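Local coordinates for protein putative adenylate cyclase (Vibrio parahaemolyticus, PDB 2ACA) that probably converts ATP to cyclic AMP as a class IV adenylate cyclase of the CYTH family, although its activity remains to be established, at residues 118-122 with 123-127; 65-69 with 70-74. All coordinates share one frame; numbering follows the deposited sequence.

How the interactions relate
Both contacts are tips of antiparallel beta hairpins in one curved sheet of the CYTH domain, and they come in series along the chain, 65-74 before 118-127. Their centres lie about 18 Å apart and their nearest atoms about 8 Å, so they do not touch. Strand 35-49 runs between strands 106-120 and 61-68 and borders both hairpins; its Met-37 meets Phe-119 of interaction 1 and Ile-72 of interaction 2. A phosphate ion is bound by Arg-65 in interaction 2, consistent with the anion-binding tunnel of CYTH proteins. Interaction 1 contributes hydrophobic packing against two helices and has no part in holding that ion.

Interaction 1: 118-122 with 123-127; sequences FFVGE and FHITL
The carbonyl oxygen of Phe-118 is gripped twice from the partner strand: Ile-125 N donates to Phe-118 O at 2.9 Å, and His-124 CA brings a C-H to the same oxygen at 3.5 Å. The return bond of this pair, Phe-118 N to Ile-125 O, is shorter at 2.8 Å. Nearer the turn, Val-120 and Phe-123 form the second hydrogen-bonded pair. Here Val-120 N reaches Phe-123 O almost in line with the carbonyl, whereas Phe-123 N meets Val-120 O at 3.3 Å from above the carbonyl plane, as the chain bends sharply. This is a tight two-residue hairpin closed by a type II' turn, with Gly-121 taking the positive phi of its second position.

Between the two bonded pairs, Phe-119 and His-124 send their rings the same way, side by side. The CD2-CE2 side of the Phe-119 ring comes to the imidazole at its edge, near the imidazole plane, and the planes stand 55° apart. Phe-119 CE2 lies 3.0 Å from His-124 ND1, close enough for the exact ring positions to be treated with caution. On the other face, Val-120 CG2 touches Ile-125 CD1 at 3.8 Å; a chi1 of 173° sets Val-120 CG1 anti to the backbone N and leaves CG2, anti to the carbonyl carbon, as the branch that meets the isoleucine. At the turn, Glu-122 CG sits over the centre of the Phe-123 ring in a CH-pi contact of 4.2 Å, although this glutamate is poorly ordered.

Strand 134-143 flanks the hairpin beside 123-127, and strand 35-49 beside 118-120. Phe-123 packs on Tyr-152, Arg-155 and Leu-159 of helix 152-162, while Ile-125 meets Phe-25 of helix 22-30.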
loop_
_atom_site.group_PDB
_atom_site.type_symbol
_atom_site.label_atom_id
_atom_site.label_comp_id
_atom_site.label_asym_id
_atom_site.label_seq_id
_atom_site.Cartn_x
_atom_site.Cartn_y
_atom_site.Cartn_z
ATOM N N PHE A 118 -7.459 8.065 20.898
ATOM C CA PHE A 118 -6.783 7.826 22.169
ATOM C C PHE A 118 -6.729 6.347 22.492
ATOM O O PHE A 118 -7.516 5.559 21.975
ATOM C CB PHE A 118 -7.498 8.541 23.312
ATOM C CG PHE A 118 -7.746 9.989 23.059
ATOM C CD1 PHE A 118 -8.927 10.407 22.460
ATOM C CD2 PHE A 118 -6.802 10.941 23.418
ATOM C CE1 PHE A 118 -9.165 11.749 22.221
ATOM C CE2 PHE A 118 -7.032 12.290 23.180
ATOM C CZ PHE A 118 -8.216 12.694 22.582
ATOM N N PHE A 119 -5.795 5.983 23.362
ATOM C CA PHE A 119 -5.614 4.603 23.775
ATOM C C PHE A 119 -5.930 4.454 25.262
ATOM O O PHE A 119 -5.591 5.325 26.066
ATOM C CB PHE A 119 -4.162 4.160 23.538
ATOM C CG PHE A 119 -3.763 4.068 22.087
ATOM C CD1 PHE A 119 -2.417 3.965 21.736
ATOM C CD2 PHE A 119 -4.717 4.051 21.076
ATOM C CE1 PHE A 119 -2.031 3.844 20.400
ATOM C CE2 PHE A 119 -4.339 3.931 19.734
ATOM C CZ PHE A 119 -2.992 3.827 19.399
ATOM N N VAL A 120 -6.585 3.354 25.616
ATOM C CA VAL A 120 -6.922 3.046 27.002
ATOM C C VAL A 120 -6.802 1.536 27.036
ATOM O O VAL A 120 -7.763 0.818 26.759
ATOM C CB VAL A 120 -8.364 3.458 27.359
ATOM C CG1 VAL A 120 -8.710 2.966 28.750
ATOM C CG2 VAL A 120 -8.503 4.975 27.305
ATOM N N GLY A 121 -5.606 1.058 27.362
ATOM C CA GLY A 121 -5.372 -0.371 27.379
ATOM C C GLY A 121 -5.152 -0.757 25.930
ATOM O O GLY A 121 -4.324 -0.157 25.247
ATOM N N GLU A 122 -5.897 -1.748 25.454
ATOM C CA GLU A 122 -5.776 -2.184 24.070
ATOM C C GLU A 122 -6.971 -1.656 23.283
ATOM O O GLU A 122 -7.096 -1.892 22.080
ATOM C CB GLU A 122 -5.744 -3.714 23.992
ATOM C CG GLU A 122 -7.023 -4.395 24.454
ATOM C CD GLU A 122 -6.924 -5.903 24.396
ATOM O OE1 GLU A 122 -6.606 -6.438 23.311
ATOM O OE2 GLU A 122 -7.162 -6.561 25.433
ATOM N N PHE A 123 -7.848 -0.936 23.974
ATOM C CA PHE A 123 -9.037 -0.378 23.348
ATOM C C PHE A 123 -8.769 1.017 22.799
ATOM O O PHE A 123 -8.025 1.795 23.397
ATOM C CB PHE A 123 -10.180 -0.335 24.359
ATOM C CG PHE A 123 -10.567 -1.686 24.878
ATOM C CD1 PHE A 123 -11.091 -2.650 24.023
ATOM C CD2 PHE A 123 -10.378 -2.008 26.217
ATOM C CE1 PHE A 123 -11.420 -3.919 24.494
ATOM C CE2 PHE A 123 -10.702 -3.272 26.700
ATOM C CZ PHE A 123 -11.224 -4.230 25.837
ATOM N N HIS A 124 -9.384 1.324 21.660
ATOM C CA HIS A 124 -9.212 2.619 21.014
ATOM C C HIS A 124 -10.435 3.505 21.196
ATOM O O HIS A 124 -11.565 3.028 21.151
ATOM C CB HIS A 124 -8.970 2.437 19.512
ATOM C CG HIS A 124 -7.813 1.548 19.182
ATOM N ND1 HIS A 124 -6.520 1.835 19.561
ATOM C CD2 HIS A 124 -7.752 0.380 18.496
ATOM C CE1 HIS A 124 -5.712 0.884 19.126
ATOM N NE2 HIS A 124 -6.436 -0.012 18.478
ATOM N N ILE A 125 -10.209 4.795 21.408
ATOM C CA ILE A 125 -11.306 5.731 21.551
ATOM C C ILE A 125 -11.142 6.785 20.472
ATOM O O ILE A 125 -10.127 7.473 20.433
ATOM C CB ILE A 125 -11.296 6.446 22.914
ATOM C CG1 ILE A 125 -11.458 5.434 24.052
ATOM C CG2 ILE A 125 -12.409 7.485 22.943
ATOM C CD1 ILE A 125 -11.565 6.080 25.427
ATOM N N THR A 126 -12.132 6.905 19.594
ATOM C CA THR A 126 -12.089 7.885 18.513
ATOM C C THR A 126 -13.132 8.987 18.704
ATOM O O THR A 126 -14.309 8.715 18.937
ATOM C CB THR A 126 -12.323 7.201 17.133
ATOM O OG1 THR A 126 -11.278 6.253 16.893
ATOM C CG2 THR A 126 -12.313 8.224 15.998
ATOM N N LEU A 127 -12.694 10.233 18.602
ATOM C CA LEU A 127 -13.604 11.361 18.738
ATOM C C LEU A 127 -13.580 12.137 17.413
ATOM O O LEU A 127 -12.543 12.654 17.005
ATOM C CB LEU A 127 -13.171 12.254 19.911
ATOM C CG LEU A 127 -14.048 13.479 20.187
ATOM C CD1 LEU A 127 -15.451 13.013 20.539
ATOM C CD2 LEU A 127 -13.475 14.313 21.331
#

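Interaction 2: 65-69 with 70-74; sequences REIQP and AGIKL. With PO4 (phosphate ion), chain D.
Arg-65 and Leu-74 start out alongside each other on the same face of the hairpin, Arg-65 CD lying 4.2 Å from Leu-74 CD1. The arginine then runs beyond its neighbour: CG stands anti to the backbone N (chi1 166°) and the chain bends only at chi3, carrying the guanidinium out to a phosphate ion. The phosphate oxygen O4 lies at the guanidinium edge, near its plane, between the two terminal nitrogens. Arg-65 NH1 donates to O4 at 2.9 Å and Arg-65 NH2 to the same oxygen at 3.1 Å, with a further weak bond from NH2 to O1.

Farther along that face, Ile-67 and Ile-72 also point the same way, their CB atoms 4.1 Å apart and Ile-67 CD1 against Ile-72 CG2. Glu-66 and Lys-73 pair on the opposite face through their aliphatic parts. Glu-66 OE2 comes no closer to Lys-73 than CD, at 3.8 Å; the lysine bends away, and its NZ bonds instead to Thr-91 O.

The backbone holds these pairs in antiparallel register as far as Ile-67. Ile-67 O accepts from both Gly-71 N (2.8 Å) and Ile-72 N (3.1 Å), which makes a G1 beta bulge, Gly-71 having positive phi. A cis peptide bond before Pro-69 helps turn the chain back.

Arg-65 NE forms salt bridges with Asp-45 and Glu-43 on strand 35-49, so acidic groups brace the near side of the guanidinium while its far edge faces the phosphate. That ion probably came from the crystallisation liquor, yet its two-nitrogen grip is consistent with a site suited to the phosphates of a nucleotide, as in other CYTH proteins.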
loop_
_atom_site.group_PDB
_atom_site.type_symbol
_atom_site.label_atom_id
_atom_site.label_comp_id
_atom_site.label_asym_id
_atom_site.label_seq_id
_atom_site.Cartn_x
_atom_site.Cartn_y
_atom_site.Cartn_z
ATOM N N ARG A 65 -6.913 6.471 2.940
ATOM C CA ARG A 65 -7.118 7.447 4.013
ATOM C C ARG A 65 -5.841 8.137 4.421
ATOM O O ARG A 65 -4.805 7.496 4.560
ATOM C CB ARG A 65 -7.746 6.749 5.234
ATOM C CG ARG A 65 -7.705 7.542 6.544
ATOM C CD ARG A 65 -8.285 6.718 7.713
ATOM N NE ARG A 65 -9.661 6.300 7.458
ATOM C CZ ARG A 65 -10.344 5.454 8.227
ATOM N NH1 ARG A 65 -9.779 4.929 9.305
ATOM N NH2 ARG A 65 -11.593 5.132 7.922
ATOM N N GLU A 66 -5.928 9.450 4.610
ATOM C CA GLU A 66 -4.784 10.259 5.018
ATOM C C GLU A 66 -5.177 11.128 6.210
ATOM O O GLU A 66 -6.227 11.769 6.213
ATOM C CB GLU A 66 -4.310 11.149 3.868
ATOM C CG GLU A 66 -3.218 12.127 4.260
ATOM C CD GLU A 66 -2.660 12.896 3.071
ATOM O OE1 GLU A 66 -3.450 13.507 2.326
ATOM O OE2 GLU A 66 -1.428 12.895 2.885
ATOM N N ILE A 67 -4.317 11.131 7.220
ATOM C CA ILE A 67 -4.539 11.894 8.431
ATOM C C ILE A 67 -3.382 12.868 8.580
ATOM O O ILE A 67 -2.223 12.463 8.659
ATOM C CB ILE A 67 -4.605 10.953 9.665
ATOM C CG1 ILE A 67 -5.758 9.953 9.488
ATOM C CG2 ILE A 67 -4.812 11.770 10.938
ATOM C CD1 ILE A 67 -5.835 8.887 10.556
ATOM N N GLN A 68 -3.703 14.157 8.598
ATOM C CA GLN A 68 -2.694 15.198 8.733
ATOM C C GLN A 68 -2.976 16.081 9.932
ATOM O O GLN A 68 -4.132 16.296 10.291
ATOM C CB GLN A 68 -2.641 16.041 7.460
ATOM C CG GLN A 68 -1.694 15.471 6.408
ATOM C CD GLN A 68 -1.965 15.997 5.016
ATOM O OE1 GLN A 68 -1.135 15.854 4.115
ATOM N NE2 GLN A 68 -3.134 16.594 4.826
ATOM N N PRO A 69 -1.921 16.647 10.541
ATOM C CA PRO A 69 -0.516 16.490 10.144
ATOM C C PRO A 69 0.250 15.261 10.650
ATOM O O PRO A 69 1.468 15.207 10.518
ATOM C CB PRO A 69 0.114 17.791 10.635
ATOM C CG PRO A 69 -0.634 18.034 11.912
ATOM C CD PRO A 69 -2.071 17.734 11.528
ATOM N N ALA A 70 -0.442 14.285 11.231
ATOM C CA ALA A 70 0.237 13.098 11.731
ATOM C C ALA A 70 0.977 12.394 10.596
ATOM O O ALA A 70 2.015 11.769 10.813
ATOM C CB ALA A 70 -0.755 12.152 12.360
ATOM N N GLY A 71 0.429 12.490 9.391
ATOM C CA GLY A 71 1.059 11.860 8.248
ATOM C C GLY A 71 0.772 10.373 8.176
ATOM O O GLY A 71 1.580 9.603 7.664
ATOM N N ILE A 72 -0.383 9.967 8.696
ATOM C CA ILE A 72 -0.772 8.565 8.675
ATOM C C ILE A 72 -1.559 8.363 7.397
ATOM O O ILE A 72 -2.490 9.119 7.110
ATOM C CB ILE A 72 -1.642 8.198 9.913
ATOM C CG1 ILE A 72 -0.773 8.209 11.170
ATOM C CG2 ILE A 72 -2.273 6.832 9.738
ATOM C CD1 ILE A 72 -1.555 8.002 12.462
ATOM N N LYS A 73 -1.175 7.349 6.628
ATOM C CA LYS A 73 -1.819 7.064 5.350
ATOM C C LYS A 73 -2.111 5.580 5.261
ATOM O O LYS A 73 -1.218 4.750 5.438
ATOM C CB LYS A 73 -0.902 7.521 4.209
ATOM C CG LYS A 73 -0.674 9.024 4.243
ATOM C CD LYS A 73 0.359 9.529 3.246
ATOM C CE LYS A 73 1.767 9.145 3.649
ATOM N NZ LYS A 73 2.771 9.965 2.908
ATOM N N LEU A 74 -3.362 5.246 4.984
ATOM C CA LEU A 74 -3.757 3.849 4.946
ATOM C C LEU A 74 -4.523 3.414 3.720
ATOM O O LEU A 74 -5.177 4.204 3.063
ATOM C CB LEU A 74 -4.611 3.524 6.180
ATOM C CG LEU A 74 -3.992 3.775 7.564
ATOM C CD1 LEU A 74 -5.079 4.171 8.551
ATOM C CD2 LEU A 74 -3.267 2.519 8.042
HETATM P P PO4 D . -12.973 3.878 11.247
HETATM O O1 PO4 D . -13.955 4.644 10.435
HETATM O O2 PO4 D . -13.669 2.775 11.959
HETATM O O3 PO4 D . -12.338 4.781 12.236
HETATM O O4 PO4 D . -11.930 3.309 10.356
#